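Local coordinates for DUF305 domain-containing protein (PDB 3BT5) that is of unknown function but folds as an all-helical bundle of the DUF305 family, which is grouped with the ferritin-like proteins, at residues P33-S38 against T42-A47; A93-L98 against R105-L110; P11-F16 against P132-L137; Q18-H23 against R59-M64. One frame throughout, in Å; residues are numbered along the deposited sequence.

Contact 1. Residues P33-S38 against T42-A47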
loop_
_atom_site.group_PDB
_atom_site.type_symbol
_atom_site.label_atom_id
_atom_site.label_comp_id
_atom_site.label_asym_id
_atom_site.label_seq_id
_atom_site.Cartn_x
_atom_site.Cartn_y
_atom_site.Cartn_z
ATOM N N PRO A 33 2.856 -4.835 -13.131
ATOM C CA PRO A 33 2.894 -6.072 -13.931
ATOM C C PRO A 33 1.524 -6.677 -14.253
ATOM O O PRO A 33 1.382 -7.376 -15.261
ATOM C CB PRO A 33 3.756 -7.026 -13.082
ATOM C CG PRO A 33 3.881 -6.394 -11.755
ATOM C CD PRO A 33 3.613 -4.947 -11.866
ATOM N N MET A 34 0.506 -6.412 -13.440
ATOM C CA MET A 34 -0.846 -6.895 -13.790
ATOM C C MET A 34 -1.399 -6.168 -14.998
ATOM O O MET A 34 -2.041 -6.774 -15.867
ATOM C CB MET A 34 -1.823 -6.746 -12.623
ATOM C CG MET A 34 -1.495 -7.644 -11.446
ATOM S SD MET A 34 -1.508 -9.430 -11.869
ATOM C CE MET A 34 0.261 -9.747 -12.115
ATOM N N LEU A 35 -1.181 -4.863 -15.046
ATOM C CA LEU A 35 -1.665 -4.092 -16.191
ATOM C C LEU A 35 -0.875 -4.471 -17.440
ATOM O O LEU A 35 -1.410 -4.448 -18.554
ATOM C CB LEU A 35 -1.595 -2.594 -15.906
ATOM C CG LEU A 35 -2.514 -2.250 -14.733
ATOM C CD1 LEU A 35 -2.247 -0.852 -14.200
ATOM C CD2 LEU A 35 -3.968 -2.441 -15.173
ATOM N N GLU A 36 0.381 -4.869 -17.264
ATOM C CA GLU A 36 1.217 -5.291 -18.391
ATOM C C GLU A 36 0.874 -6.689 -18.897
ATOM O O GLU A 36 0.870 -6.925 -20.114
ATOM C CB GLU A 36 2.701 -5.223 -18.000
ATOM C CG GLU A 36 3.671 -5.740 -19.067
ATOM C CD GLU A 36 3.688 -4.871 -20.310
ATOM O OE1 GLU A 36 3.294 -3.686 -20.215
ATOM O OE2 GLU A 36 4.100 -5.373 -21.381
ATOM N N ARG A 37 0.564 -7.610 -17.981
ATOM C CA ARG A 37 0.489 -9.047 -18.310
ATOM C C ARG A 37 -0.868 -9.747 -18.233
ATOM O O ARG A 37 -1.107 -10.732 -18.940
ATOM C CB ARG A 37 1.449 -9.825 -17.392
ATOM C CG ARG A 37 2.889 -9.407 -17.487
ATOM C CD ARG A 37 3.774 -10.323 -16.596
ATOM N NE ARG A 37 3.873 -11.690 -17.151
ATOM C CZ ARG A 37 4.039 -12.814 -16.449
ATOM N NH1 ARG A 37 4.106 -12.812 -15.111
ATOM N NH2 ARG A 37 4.119 -13.964 -17.100
ATOM N N SER A 38 -1.749 -9.293 -17.354
ATOM C CA SER A 38 -2.998 -10.015 -17.146
ATOM C C SER A 38 -3.957 -9.785 -18.295
ATOM O O SER A 38 -4.045 -8.676 -18.838
ATOM C CB SER A 38 -3.665 -9.620 -15.834
ATOM O OG SER A 38 -4.844 -10.380 -15.630
ATOM N N THR A 42 -11.092 -8.684 -14.742
ATOM C CA THR A 42 -11.310 -8.605 -13.300
ATOM C C THR A 42 -10.055 -8.130 -12.565
ATOM O O THR A 42 -10.086 -7.154 -11.789
ATOM C CB THR A 42 -11.730 -9.962 -12.738
ATOM O OG1 THR A 42 -13.027 -10.308 -13.247
ATOM C CG2 THR A 42 -11.772 -9.912 -11.224
ATOM N N VAL A 43 -8.944 -8.817 -12.806
ATOM C CA VAL A 43 -7.680 -8.477 -12.151
ATOM C C VAL A 43 -7.169 -7.099 -12.591
ATOM O O VAL A 43 -6.685 -6.297 -11.781
ATOM C CB VAL A 43 -6.606 -9.555 -12.457
ATOM C CG1 VAL A 43 -5.226 -9.121 -11.935
ATOM C CG2 VAL A 43 -7.047 -10.899 -11.866
ATOM N N ARG A 44 -7.288 -6.814 -13.881
ATOM C CA ARG A 44 -6.853 -5.529 -14.406
ATOM C C ARG A 44 -7.629 -4.349 -13.794
ATOM O O ARG A 44 -7.032 -3.323 -13.392
ATOM C CB ARG A 44 -6.999 -5.503 -15.927
ATOM C CG ARG A 44 -6.068 -6.451 -16.672
ATOM C CD ARG A 44 -6.313 -6.357 -18.193
ATOM N NE ARG A 44 -5.925 -5.036 -18.681
ATOM C CZ ARG A 44 -4.673 -4.684 -18.968
ATOM N NH1 ARG A 44 -3.691 -5.569 -18.855
ATOM N NH2 ARG A 44 -4.398 -3.451 -19.381
ATOM N N SER A 45 -8.948 -4.507 -13.716
ATOM C CA SER A 45 -9.835 -3.483 -13.154
ATOM C C SER A 45 -9.453 -3.215 -11.704
ATOM O O SER A 45 -9.337 -2.074 -11.252
ATOM C CB SER A 45 -11.291 -3.959 -13.203
ATOM O OG SER A 45 -11.783 -3.967 -14.536
ATOM N N LEU A 46 -9.260 -4.294 -10.969
ATOM C CA LEU A 46 -8.905 -4.192 -9.581
ATOM C C LEU A 46 -7.527 -3.518 -9.407
ATOM O O LEU A 46 -7.354 -2.644 -8.539
ATOM C CB LEU A 46 -8.961 -5.588 -8.971
ATOM C CG LEU A 46 -8.615 -5.690 -7.491
ATOM C CD1 LEU A 46 -9.484 -4.782 -6.600
ATOM C CD2 LEU A 46 -8.689 -7.147 -7.062
ATOM N N ALA A 47 -6.537 -3.912 -10.211
ATOM C CA ALA A 47 -5.212 -3.304 -10.132
ATOM C C ALA A 47 -5.266 -1.786 -10.384
ATOM O O ALA A 47 -4.645 -0.989 -9.659
ATOM C CB ALA A 47 -4.228 -4.013 -11.083
#

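Contact 2. Residues A93-L98 against R105-L110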
loop_
_atom_site.group_PDB
_atom_site.type_symbol
_atom_site.label_atom_id
_atom_site.label_comp_id
_atom_site.label_asym_id
_atom_site.label_seq_id
_atom_site.Cartn_x
_atom_site.Cartn_y
_atom_site.Cartn_z
ATOM N N ALA A 93 9.432 -9.232 -8.260
ATOM C CA ALA A 93 9.890 -9.768 -9.549
ATOM C C ALA A 93 9.043 -10.962 -10.035
ATOM O O ALA A 93 8.864 -11.151 -11.251
ATOM C CB ALA A 93 11.350 -10.147 -9.453
ATOM N N GLY A 94 8.525 -11.769 -9.108
ATOM C CA GLY A 94 7.714 -12.933 -9.469
ATOM C C GLY A 94 6.511 -12.532 -10.284
ATOM O O GLY A 94 6.051 -13.287 -11.130
ATOM N N LEU A 95 5.982 -11.332 -10.047
ATOM C CA LEU A 95 4.824 -10.902 -10.821
ATOM C C LEU A 95 5.123 -10.745 -12.297
ATOM O O LEU A 95 4.186 -10.772 -13.118
ATOM C CB LEU A 95 4.236 -9.615 -10.241
ATOM C CG LEU A 95 3.844 -9.696 -8.767
ATOM C CD1 LEU A 95 3.170 -8.365 -8.349
ATOM C CD2 LEU A 95 2.934 -10.908 -8.486
ATOM N N SER A 96 6.409 -10.563 -12.629
ATOM C CA SER A 96 6.810 -10.414 -14.022
ATOM C C SER A 96 7.300 -11.721 -14.649
ATOM O O SER A 96 7.334 -11.830 -15.875
ATOM C CB SER A 96 7.930 -9.369 -14.166
ATOM O OG SER A 96 7.439 -8.062 -13.915
ATOM N N THR A 97 7.710 -12.677 -13.819
ATOM C CA THR A 97 8.406 -13.880 -14.293
ATOM C C THR A 97 7.560 -15.143 -14.190
ATOM O O THR A 97 7.802 -16.104 -14.916
ATOM C CB THR A 97 9.717 -14.136 -13.498
ATOM O OG1 THR A 97 9.401 -14.413 -12.146
ATOM C CG2 THR A 97 10.704 -12.962 -13.566
ATOM N N LEU A 98 6.620 -15.200 -13.251
ATOM C CA LEU A 98 5.823 -16.419 -13.055
ATOM C C LEU A 98 4.808 -16.567 -14.189
ATOM O O LEU A 98 4.413 -15.570 -14.797
ATOM C CB LEU A 98 5.078 -16.340 -11.715
ATOM C CG LEU A 98 5.967 -16.410 -10.463
ATOM C CD1 LEU A 98 5.122 -16.065 -9.245
ATOM C CD2 LEU A 98 6.581 -17.819 -10.329
ATOM N N ARG A 105 -2.538 -14.681 -8.939
ATOM C CA ARG A 105 -2.805 -15.086 -7.565
ATOM C C ARG A 105 -1.793 -14.488 -6.609
ATOM O O ARG A 105 -2.162 -14.069 -5.508
ATOM C CB ARG A 105 -2.845 -16.609 -7.437
ATOM C CG ARG A 105 -4.063 -17.171 -8.134
ATOM C CD ARG A 105 -4.176 -18.683 -7.949
ATOM N NE ARG A 105 -4.334 -19.054 -6.544
ATOM C CZ ARG A 105 -5.495 -19.060 -5.888
ATOM N NH1 ARG A 105 -6.618 -18.704 -6.504
ATOM N NH2 ARG A 105 -5.532 -19.414 -4.607
ATOM N N GLN A 106 -0.515 -14.486 -6.999
ATOM C CA GLN A 106 0.523 -13.881 -6.166
ATOM C C GLN A 106 0.251 -12.388 -5.968
ATOM O O GLN A 106 0.448 -11.859 -4.880
ATOM C CB GLN A 106 1.895 -14.080 -6.822
ATOM C CG GLN A 106 2.610 -15.313 -6.421
ATOM C CD GLN A 106 2.893 -15.334 -4.921
ATOM O OE1 GLN A 106 2.166 -15.964 -4.189
ATOM N NE2 GLN A 106 3.949 -14.619 -4.467
ATOM N N PHE A 107 -0.179 -11.703 -7.018
ATOM C CA PHE A 107 -0.505 -10.281 -6.884
ATOM C C PHE A 107 -1.527 -10.065 -5.771
ATOM O O PHE A 107 -1.369 -9.177 -4.926
ATOM C CB PHE A 107 -1.014 -9.728 -8.218
ATOM C CG PHE A 107 -1.710 -8.412 -8.098
ATOM C CD1 PHE A 107 -0.971 -7.247 -7.926
ATOM C CD2 PHE A 107 -3.096 -8.334 -8.173
ATOM C CE1 PHE A 107 -1.592 -6.022 -7.825
ATOM C CE2 PHE A 107 -3.738 -7.097 -8.051
ATOM C CZ PHE A 107 -2.980 -5.948 -7.863
ATOM N N LEU A 108 -2.584 -10.878 -5.770
ATOM C CA LEU A 108 -3.630 -10.728 -4.765
ATOM C C LEU A 108 -3.098 -11.077 -3.376
ATOM O O LEU A 108 -3.344 -10.336 -2.422
ATOM C CB LEU A 108 -4.833 -11.609 -5.111
ATOM C CG LEU A 108 -5.501 -11.156 -6.411
ATOM C CD1 LEU A 108 -6.462 -12.256 -6.934
ATOM C CD2 LEU A 108 -6.250 -9.849 -6.211
ATOM N N ARG A 109 -2.356 -12.185 -3.252
ATOM C CA ARG A 109 -1.806 -12.545 -1.952
ATOM C C ARG A 109 -0.861 -11.460 -1.431
ATOM O O ARG A 109 -0.912 -11.109 -0.247
ATOM C CB ARG A 109 -1.102 -13.893 -2.016
ATOM C CG ARG A 109 -2.040 -15.045 -2.287
ATOM C CD ARG A 109 -1.287 -16.320 -2.105
ATOM N NE ARG A 109 -0.403 -16.561 -3.235
ATOM C CZ ARG A 109 -0.666 -17.438 -4.205
ATOM N NH1 ARG A 109 0.186 -17.605 -5.201
ATOM N NH2 ARG A 109 -1.785 -18.150 -4.169
ATOM N N LEU A 110 0.009 -10.949 -2.291
ATOM C CA LEU A 110 0.957 -9.942 -1.859
ATOM C C LEU A 110 0.252 -8.657 -1.509
ATOM O O LEU A 110 0.608 -8.012 -0.528
ATOM C CB LEU A 110 2.009 -9.671 -2.953
ATOM C CG LEU A 110 2.963 -10.846 -3.245
ATOM C CD1 LEU A 110 3.797 -10.508 -4.464
ATOM C CD2 LEU A 110 3.866 -11.132 -2.018
#

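Contact 3. Residues P11-F16 against P132-L137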
loop_
_atom_site.group_PDB
_atom_site.type_symbol
_atom_site.label_atom_id
_atom_site.label_comp_id
_atom_site.label_asym_id
_atom_site.label_seq_id
_atom_site.Cartn_x
_atom_site.Cartn_y
_atom_site.Cartn_z
ATOM N N PRO A 11 7.540 13.498 16.222
ATOM C CA PRO A 11 8.409 12.556 15.508
ATOM C C PRO A 11 7.685 11.256 15.102
ATOM O O PRO A 11 7.911 10.737 14.000
ATOM C CB PRO A 11 9.524 12.282 16.528
ATOM C CG PRO A 11 9.586 13.570 17.341
ATOM C CD PRO A 11 8.148 13.991 17.477
ATOM N N GLN A 12 6.793 10.754 15.953
ATOM C CA GLN A 12 6.002 9.564 15.595
ATOM C C GLN A 12 5.091 9.840 14.395
ATOM O O GLN A 12 4.945 8.987 13.507
ATOM C CB GLN A 12 5.174 9.086 16.787
ATOM C CG GLN A 12 4.208 7.958 16.471
ATOM C CD GLN A 12 3.298 7.609 17.655
ATOM O OE1 GLN A 12 2.938 8.473 18.468
ATOM N NE2 GLN A 12 2.893 6.347 17.728
ATOM N N GLU A 13 4.453 11.019 14.361
ATOM C CA GLU A 13 3.595 11.355 13.225
ATOM C C GLU A 13 4.395 11.508 11.943
ATOM O O GLU A 13 3.978 11.048 10.865
ATOM C CB GLU A 13 2.814 12.647 13.503
ATOM C CG GLU A 13 1.750 12.456 14.564
ATOM C CD GLU A 13 1.116 13.758 15.028
ATOM O OE1 GLU A 13 1.795 14.807 15.091
ATOM O OE2 GLU A 13 -0.084 13.708 15.342
ATOM N N VAL A 14 5.541 12.174 12.033
ATOM C CA VAL A 14 6.394 12.346 10.857
ATOM C C VAL A 14 6.830 10.970 10.326
ATOM O O VAL A 14 6.721 10.687 9.121
ATOM C CB VAL A 14 7.615 13.214 11.192
ATOM C CG1 VAL A 14 8.608 13.241 10.013
ATOM C CG2 VAL A 14 7.157 14.632 11.553
ATOM N N GLN A 15 7.307 10.104 11.216
ATOM C CA GLN A 15 7.760 8.797 10.755
ATOM C C GLN A 15 6.609 7.987 10.146
ATOM O O GLN A 15 6.790 7.280 9.142
ATOM C CB GLN A 15 8.369 8.004 11.910
ATOM C CG GLN A 15 8.665 6.544 11.488
ATOM C CD GLN A 15 9.138 5.664 12.636
ATOM O OE1 GLN A 15 8.350 5.194 13.453
ATOM N NE2 GLN A 15 10.433 5.461 12.706
ATOM N N PHE A 16 5.429 8.074 10.752
ATOM C CA PHE A 16 4.258 7.353 10.242
ATOM C C PHE A 16 3.977 7.758 8.794
ATOM O O PHE A 16 3.818 6.913 7.908
ATOM C CB PHE A 16 3.028 7.644 11.112
ATOM C CG PHE A 16 1.762 7.143 10.521
ATOM C CD1 PHE A 16 1.513 5.773 10.453
ATOM C CD2 PHE A 16 0.841 8.028 9.994
ATOM C CE1 PHE A 16 0.346 5.305 9.848
ATOM C CE2 PHE A 16 -0.324 7.581 9.399
ATOM C CZ PHE A 16 -0.579 6.207 9.341
ATOM N N PRO A 132 -5.191 16.318 14.285
ATOM C CA PRO A 132 -6.410 16.032 13.517
ATOM C C PRO A 132 -6.224 15.547 12.072
ATOM O O PRO A 132 -6.878 14.579 11.667
ATOM C CB PRO A 132 -7.191 17.355 13.581
ATOM C CG PRO A 132 -6.783 17.933 14.924
ATOM C CD PRO A 132 -5.308 17.564 15.072
ATOM N N GLU A 133 -5.361 16.194 11.292
ATOM C CA GLU A 133 -5.193 15.788 9.894
ATOM C C GLU A 133 -4.572 14.407 9.777
ATOM O O GLU A 133 -4.828 13.680 8.801
ATOM C CB GLU A 133 -4.348 16.793 9.123
ATOM C CG GLU A 133 -2.932 16.992 9.673
ATOM C CD GLU A 133 -2.148 18.018 8.869
ATOM O OE1 GLU A 133 -2.580 18.317 7.738
ATOM O OE2 GLU A 133 -1.117 18.529 9.346
ATOM N N VAL A 134 -3.773 14.040 10.776
ATOM C CA VAL A 134 -3.162 12.714 10.784
ATOM C C VAL A 134 -4.219 11.695 11.162
ATOM O O VAL A 134 -4.312 10.640 10.548
ATOM C CB VAL A 134 -1.915 12.639 11.713
ATOM C CG1 VAL A 134 -1.376 11.210 11.809
ATOM C CG2 VAL A 134 -0.819 13.585 11.188
ATOM N N GLU A 135 -5.069 12.029 12.134
ATOM C CA GLU A 135 -6.149 11.120 12.501
ATOM C C GLU A 135 -7.072 10.872 11.308
ATOM O O GLU A 135 -7.488 9.736 11.053
ATOM C CB GLU A 135 -6.961 11.664 13.701
ATOM C CG GLU A 135 -7.984 10.638 14.193
ATOM C CD GLU A 135 -8.908 11.149 15.277
ATOM O OE1 GLU A 135 -8.926 12.377 15.530
ATOM O OE2 GLU A 135 -9.626 10.307 15.866
ATOM N N ARG A 136 -7.379 11.937 10.577
ATOM C CA ARG A 136 -8.278 11.841 9.427
ATOM C C ARG A 136 -7.664 10.918 8.375
ATOM O O ARG A 136 -8.318 9.982 7.878
ATOM C CB ARG A 136 -8.540 13.239 8.851
ATOM C CG ARG A 136 -9.596 13.300 7.756
ATOM C CD ARG A 136 -9.941 14.747 7.380
ATOM N NE ARG A 136 -8.782 15.492 6.881
ATOM C CZ ARG A 136 -8.219 16.530 7.504
ATOM N NH1 ARG A 136 -7.169 17.138 6.964
ATOM N NH2 ARG A 136 -8.705 16.964 8.662
ATOM N N LEU A 137 -6.406 11.180 8.041
ATOM C CA LEU A 137 -5.669 10.351 7.067
ATOM C C LEU A 137 -5.639 8.891 7.510
ATOM O O LEU A 137 -5.889 7.962 6.721
ATOM C CB LEU A 137 -4.242 10.858 6.949
ATOM C CG LEU A 137 -3.293 9.953 6.153
ATOM C CD1 LEU A 137 -3.684 9.979 4.679
ATOM C CD2 LEU A 137 -1.819 10.371 6.344
#

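Contact 4. Residues Q18-H23 against R59-M64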
loop_
_atom_site.group_PDB
_atom_site.type_symbol
_atom_site.label_atom_id
_atom_site.label_comp_id
_atom_site.label_asym_id
_atom_site.label_seq_id
_atom_site.Cartn_x
_atom_site.Cartn_y
_atom_site.Cartn_z
ATOM N N GLN A 18 6.029 9.318 6.658
ATOM C CA GLN A 18 7.149 8.947 5.788
ATOM C C GLN A 18 7.073 7.462 5.415
ATOM O O GLN A 18 7.256 7.075 4.249
ATOM C CB GLN A 18 8.475 9.223 6.481
ATOM C CG GLN A 18 8.795 10.709 6.578
ATOM C CD GLN A 18 10.024 10.961 7.458
ATOM O OE1 GLN A 18 10.300 10.198 8.399
ATOM N NE2 GLN A 18 10.740 12.052 7.185
ATOM N N HIS A 19 6.840 6.618 6.417
ATOM C CA HIS A 19 6.776 5.187 6.148
ATOM C C HIS A 19 5.584 4.811 5.306
ATOM O O HIS A 19 5.699 3.959 4.394
ATOM C CB HIS A 19 6.712 4.410 7.437
ATOM C CG HIS A 19 8.030 4.295 8.130
ATOM N ND1 HIS A 19 8.146 3.774 9.404
ATOM C CD2 HIS A 19 9.283 4.602 7.728
ATOM C CE1 HIS A 19 9.421 3.776 9.757
ATOM N NE2 HIS A 19 10.134 4.277 8.765
ATOM N N MET A 20 4.424 5.417 5.573
ATOM C CA MET A 20 3.235 5.046 4.804
ATOM C C MET A 20 3.357 5.492 3.352
ATOM O O MET A 20 2.831 4.844 2.453
ATOM C CB MET A 20 1.978 5.628 5.440
ATOM C CG MET A 20 0.717 5.066 4.880
ATOM S SD MET A 20 0.523 3.268 5.075
ATOM C CE MET A 20 0.424 3.169 6.866
ATOM N N LEU A 21 4.071 6.594 3.108
ATOM C CA LEU A 21 4.218 7.060 1.731
ATOM C C LEU A 21 5.004 6.005 0.944
ATOM O O LEU A 21 4.641 5.664 -0.191
ATOM C CB LEU A 21 4.894 8.430 1.717
ATOM C CG LEU A 21 5.160 9.046 0.341
ATOM C CD1 LEU A 21 3.894 9.187 -0.464
ATOM C CD2 LEU A 21 5.818 10.417 0.546
ATOM N N GLN A 22 6.069 5.478 1.534
ATOM C CA GLN A 22 6.842 4.445 0.852
ATOM C C GLN A 22 6.045 3.138 0.742
ATOM O O GLN A 22 6.131 2.394 -0.256
ATOM C CB GLN A 22 8.127 4.176 1.641
ATOM C CG GLN A 22 9.152 5.275 1.545
ATOM C CD GLN A 22 10.445 4.866 2.228
ATOM O OE1 GLN A 22 10.961 3.761 2.014
ATOM N NE2 GLN A 22 10.947 5.722 3.082
ATOM N N HIS A 23 5.283 2.830 1.774
ATOM C CA HIS A 23 4.461 1.609 1.774
ATOM C C HIS A 23 3.432 1.683 0.630
ATOM O O HIS A 23 3.295 0.746 -0.180
ATOM C CB HIS A 23 3.766 1.528 3.124
ATOM C CG HIS A 23 3.291 0.156 3.499
ATOM N ND1 HIS A 23 2.097 -0.394 3.068
ATOM C CD2 HIS A 23 3.867 -0.774 4.297
ATOM C CE1 HIS A 23 1.969 -1.607 3.569
ATOM N NE2 HIS A 23 3.029 -1.859 4.323
ATOM N N ARG A 59 -0.749 11.510 -2.532
ATOM C CA ARG A 59 -0.721 12.961 -2.729
ATOM C C ARG A 59 -0.968 13.702 -1.410
ATOM O O ARG A 59 -0.371 14.782 -1.154
ATOM C CB ARG A 59 -1.774 13.364 -3.762
ATOM C CG ARG A 59 -1.409 12.909 -5.188
ATOM C CD ARG A 59 -2.254 13.594 -6.266
ATOM N NE ARG A 59 -3.684 13.412 -6.074
ATOM C CZ ARG A 59 -4.376 12.343 -6.471
ATOM N NH1 ARG A 59 -3.768 11.324 -7.085
ATOM N NH2 ARG A 59 -5.697 12.296 -6.269
ATOM N N GLN A 60 -1.878 13.176 -0.590
ATOM C CA GLN A 60 -2.164 13.777 0.720
ATOM C C GLN A 60 -0.951 13.695 1.631
ATOM O O GLN A 60 -0.650 14.640 2.371
ATOM C CB GLN A 60 -3.326 13.053 1.403
ATOM C CG GLN A 60 -4.679 13.183 0.724
ATOM C CD GLN A 60 -5.768 12.519 1.539
ATOM O OE1 GLN A 60 -5.921 12.791 2.740
ATOM N NE2 GLN A 60 -6.523 11.630 0.903
ATOM N N MET A 61 -0.275 12.553 1.626
ATOM C CA MET A 61 0.916 12.385 2.446
ATOM C C MET A 61 2.062 13.282 2.013
ATOM O O MET A 61 2.778 13.856 2.851
ATOM C CB MET A 61 1.360 10.925 2.392
ATOM C CG MET A 61 0.330 10.035 3.071
ATOM S SD MET A 61 0.903 8.366 3.315
ATOM C CE MET A 61 0.128 7.591 1.960
ATOM N N GLU A 62 2.254 13.398 0.695
ATOM C CA GLU A 62 3.277 14.298 0.164
ATOM C C GLU A 62 2.999 15.732 0.620
ATOM O O GLU A 62 3.911 16.461 1.020
ATOM C CB GLU A 62 3.282 14.205 -1.375
ATOM C CG GLU A 62 3.949 12.909 -1.841
ATOM C CD GLU A 62 3.619 12.490 -3.276
ATOM O OE1 GLU A 62 2.640 12.995 -3.897
ATOM O OE2 GLU A 62 4.342 11.610 -3.791
ATOM N N ALA A 63 1.737 16.137 0.545
ATOM C CA ALA A 63 1.385 17.509 0.936
ATOM C C ALA A 63 1.675 17.731 2.419
ATOM O O ALA A 63 2.180 18.770 2.814
ATOM C CB ALA A 63 -0.072 17.779 0.640
ATOM N N MET A 64 1.370 16.728 3.235
ATOM C CA MET A 64 1.630 16.816 4.665
ATOM C C MET A 64 3.114 17.009 4.948
ATOM O O MET A 64 3.499 17.857 5.745
ATOM C CB MET A 64 1.174 15.529 5.325
ATOM C CG MET A 64 0.179 15.777 6.385
ATOM S SD MET A 64 -0.521 14.276 7.064
ATOM C CE MET A 64 -2.250 14.528 6.671
#

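Contact 1. Residues P33-S38 against T42-A47
Arg44 reaches back over the turn and spends one nitrogen on two backbone carbonyls at the end of helix 11-37. Its NH1 donates to Leu35 O at 2.6 Å and to Ser38 O at 3.1 Å, the second bond being the straighter, with an N-H...O angle of 154°. Ser38 O receives NH1 within its carbonyl plane, whereas at Leu35 O the donor stands above the plane; a weak second bond from NH2 also falls on Leu35 O. The bend at chi3 curls the guanidinium toward the helix terminus, where its charge would probably be favoured by the carbonyl-rich C-terminal end of the helix dipole. Leu35 CD2 lies over one guanidinium face and packs 3.7 Å from Arg44 O.

The two segments flank the tight turn of a helical hairpin: the short axes of 33-37 and 42-47 run antiparallel at 144°, 9.0 Å apart, and Ser38 is the first residue to leave helical geometry. Ser38 OG rests 3.7 Å from Val43 CB, while its hydrogen bonds go to Glu104 and to Gln40 N in the turn.

Deeper in, the packing is apolar. Met34 bends at chi2 and chi3, bringing SD to 3.7 Å from Val43 CG1, the branch of the valine that lies anti to its own backbone nitrogen (chi1 172°). Met34 CB meets the methyl of Ala47 at 4.0 Å. Phe107 of helix 100-122 also packs on Met34.

Contact 2. Residues A93-L98 against R105-L110
A second antiparallel helical hairpin, made by the short helix 89-97 and the start of helix 100-122, is closed here by Leu95 and Leu98 packing on Gln106, Phe107 and Leu110. The short axes of 93-97 and 105-110 run at 164°, 9.7 Å apart. Leu95 does most of the touching through one methyl: CD2 sits 3.7 Å from Gln106 CB, 3.5 Å from Phe107 N and 4.1 Å from Leu110 CD1, lodged against the surface of the longer helix. With CG anti to the carbonyl carbon (chi1 -56°), the leucine swings this branch across to its partner, and its other methyl, CD1, comes to the edge of the Phe107 ring.

Leu98, just past the helix end, lays CD1 obliquely against the aliphatic part of Gln106, 3.9 Å from CG. The amide oxygen of that glutamine is held within its own helix: Arg109 grips OE1 side-on with NE and NH1, each at 2.8 Å, with OE1 nearly in the guanidinium plane, which probably fixes the turn of the amide. No hydrogen bond crosses between the segments. Leu30 and Pro33 of helix 11-37 also pack on Leu95, so the contact is that of a short helix laid by hydrophobic side chains on the outside of a helical bundle.

Contact 3. Residues P11-F16 against P132-L137
Helices 11-37 and 132-158 start here on the same level and face each other across the core, pointing roughly the same way, with 38° between the directions of their short axes and 11.4 Å separating them. The closest alpha carbons, those of Glu13 and Val134, are still 7.3 Å from each other, so side chains alone bridge the gap.

Phe16 and Val134 span its middle. A trans first torsion (170°) carries the phenyl ring out from the first helix, placing CD2 of Phe16 at 4.3 Å from Val134 CG1. One turn further along the second helix, Leu137 CD2 comes obliquely to the same ring, 4.4 Å from CE2. These are loose van der Waals contacts among buried side chains.

Glu13 brings a buried carboxylate, whose OE2 passes 4.2 Å from Val134 CB but hydrogen-bonds to Arg131 N, while OE1 binds Thr10 N. A single carboxylate thus ties together the residues just ahead of both helices. Trp68 of helix 41-68 packs on Val134, and Met61 on Leu137. The pair is probably a diagonal one: parallel first and last helices are what the up-down-down-up order of a ferritin-like four-helix bundle gives, consistent with the family's grouping.

Contact 4. Residues Q18-H23 against R59-M64
The short axes of 18-23 and 59-64 run antiparallel at 147°, 9.6 Å apart, with the alpha carbons of Leu21 and Met61 facing at 6.3 Å. They belong to the first helical hairpin of the bundle, well away from its turn. No hydrogen bond crosses; the contact is packing of side chains on each other, and of Met61 on backbone.

Met61 reaches in from the second helix, first extended and then bent at chi3. As modelled, its sulfur lies 3.6 Å from Met20 CB and the same distance from Leu21 N, so that it rests against the backbone of the opposing helix; its CE lies 3.9 Å from Met20 O. Met20 crosses it obliquely and then turns away, its far end going toward Ile141 and Thr122. Both methionines have a second conformer, which makes the placing of the sulfur atoms only one of the options.

Val17, one turn earlier on helix 11-37, and Leu137 of helix 132-158 also pack on Met61. On the outer side Leu21 meets the aliphatic stem of Glu62 at about a right angle. Both leucine methyls touch that stem, CD2 at 3.9 Å and CD1 at 4.0 Å from Glu62 CG.

How the contacts relate
Contacts 1 and 4 join the same two helices, 11-37 and 41-68, at separate levels, their centres about 24 Å apart. Near the turn, contact 1 mixes an arginine grip on backbone carbonyls with packing; farther along, contact 4 relies on methionine and leucine. Contacts 2 and 3 are buried, whereas 1 and 4 each pair buried residues with an exposed margin. Two neighbourhoods result, on opposite sides of the chain's centre. In one, NH1 of Arg37 probably hydrogen-bonds Leu95 O and Leu98 O, linking contact 1 to contact 2. In the other, Leu137 of contact 3 touches Met61 of contact 4, as modelled.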